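Local coordinates for putative periplasmic protein ydgH (PDB 4EVU), which is of unknown function but is a putative periplasmic protein whose C-terminal YdgH/BhsA/McbA-like (DUF1471) domain is the piece described here, at residues B[11-14]-B[15-19]. Sequence-based numbering, arbitrary orientation.
Sequences KATA and AMMVP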
loop_
_atom_site.group_PDB
_atom_site.type_symbol
_atom_site.label_atom_id
_atom_site.label_comp_id
_atom_site.label_asym_id
_atom_site.label_seq_id
_atom_site.Cartn_x
_atom_site.Cartn_y
_atom_site.Cartn_z
ATOM N N LYS B 11 4.492 0.854 -12.385
ATOM C CA LYS B 11 3.682 1.408 -13.459
ATOM C C LYS B 11 4.330 1.211 -14.836
ATOM O O LYS B 11 3.628 0.874 -15.801
ATOM C CB LYS B 11 3.403 2.891 -13.187
ATOM C CG LYS B 11 2.666 3.655 -14.266
ATOM C CD LYS B 11 2.566 5.164 -13.934
ATOM C CE LYS B 11 1.810 5.981 -15.034
ATOM N NZ LYS B 11 1.909 7.496 -14.883
ATOM N N ALA B 12 5.621 1.538 -14.960
ATOM C CA ALA B 12 6.249 1.513 -16.284
ATOM C C ALA B 12 6.359 0.087 -16.790
ATOM O O ALA B 12 6.250 -0.178 -17.996
ATOM C CB ALA B 12 7.626 2.154 -16.228
ATOM N N THR B 13 6.623 -0.855 -15.885
ATOM C CA THR B 13 6.725 -2.253 -16.306
ATOM C C THR B 13 5.338 -2.760 -16.740
ATOM O O THR B 13 5.199 -3.337 -17.809
ATOM C CB THR B 13 7.274 -3.131 -15.183
ATOM O OG1 THR B 13 8.482 -2.562 -14.657
ATOM C CG2 THR B 13 7.546 -4.508 -15.685
ATOM N N ALA B 14 4.305 -2.506 -15.927
ATOM C CA ALA B 14 2.957 -2.961 -16.232
ATOM C C ALA B 14 2.433 -2.341 -17.520
ATOM O O ALA B 14 1.678 -2.972 -18.271
ATOM C CB ALA B 14 2.025 -2.617 -15.055
ATOM N N ALA B 15 2.879 -1.129 -17.805
ATOM C CA ALA B 15 2.350 -0.384 -18.958
ATOM C C ALA B 15 2.643 -1.067 -20.282
ATOM O O ALA B 15 1.896 -0.889 -21.251
ATOM C CB ALA B 15 2.858 1.065 -18.969
HETATM N N MSE B 16 3.727 -1.843 -20.334
HETATM C CA MSE B 16 4.127 -2.518 -21.554
HETATM C C MSE B 16 3.554 -3.932 -21.677
HETATM O O MSE B 16 3.735 -4.600 -22.692
HETATM C CB MSE B 16 5.649 -2.509 -21.712
HETATM C CG MSE B 16 6.384 -3.533 -20.929
HETATM SE SE MSE B 16 8.334 -3.317 -21.063
HETATM C CE MSE B 16 8.576 -1.596 -20.313
HETATM N N MSE B 17 2.826 -4.359 -20.662
HETATM C CA MSE B 17 2.248 -5.707 -20.599
HETATM C C MSE B 17 0.741 -5.684 -20.732
HETATM O O MSE B 17 0.106 -4.659 -20.463
HETATM C CB MSE B 17 2.635 -6.353 -19.272
HETATM C CG MSE B 17 4.163 -6.419 -19.109
HETATM SE SE MSE B 17 4.869 -7.038 -17.440
HETATM C CE MSE B 17 4.028 -8.769 -17.495
ATOM N N VAL B 18 0.162 -6.849 -20.990
ATOM C CA VAL B 18 -1.263 -6.973 -21.216
ATOM C C VAL B 18 -1.840 -7.922 -20.156
ATOM O O VAL B 18 -1.510 -9.106 -20.133
ATOM C CB VAL B 18 -1.583 -7.481 -22.624
ATOM C CG1 VAL B 18 -3.058 -7.550 -22.803
ATOM C CG2 VAL B 18 -0.920 -6.625 -23.698
ATOM N N PRO B 19 -2.738 -7.427 -19.253
ATOM C CA PRO B 19 -3.277 -8.278 -18.213
ATOM C C PRO B 19 -4.339 -9.205 -18.764
ATOM O O PRO B 19 -4.951 -8.909 -19.783
ATOM C CB PRO B 19 -3.838 -7.283 -17.199
ATOM C CG PRO B 19 -4.206 -6.106 -18.020
ATOM C CD PRO B 19 -3.179 -6.041 -19.112
#
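The side chains of T13 and M17 run alongside each other in a common direction. The methyl CG2 of T13 meets SE of M17, a selenomethionine, at 4.1 Å. CG2 stands anti to the backbone N of T13 (chi1 -51° for OG1), which places the methyl on the carbonyl side, next to M17. OG1 is turned the other way and is hydrogen-bonded to OD1 of N10. The carbonyl O of T13 is touched by both selenomethionine chains. CG of M16 approaches it to 3.3 Å, and CG of M17 to 3.5 Å. In M16, a chi1 of 80° leaves CG flanked by N and C of its own backbone. The chain bends at chi3, and its CE ends 3.6 Å from O of A12. M16 therefore lies back along the preceding turn. The chain here runs from the short helix 11-15 through a loop into strand 21-28 of the domain. Three backbone bonds mark the change of winding. A15 N donates to K11 O at 2.9 Å, an i+4 bond of the alpha-helical kind. M16 N then reaches T13 O at 3.3 Å, and M17 N reaches A14 O at 3.0 Å. Both are i+3 bonds, so the chain winds more tightly here. A14-M17 forms a type I beta-turn, with A15 and M16 at its two central positions. M17 has an extended backbone. A14 is the buried residue here, and its side chain packs on L9 and on Y71 of strand 63-71. M17 touches the same two residues.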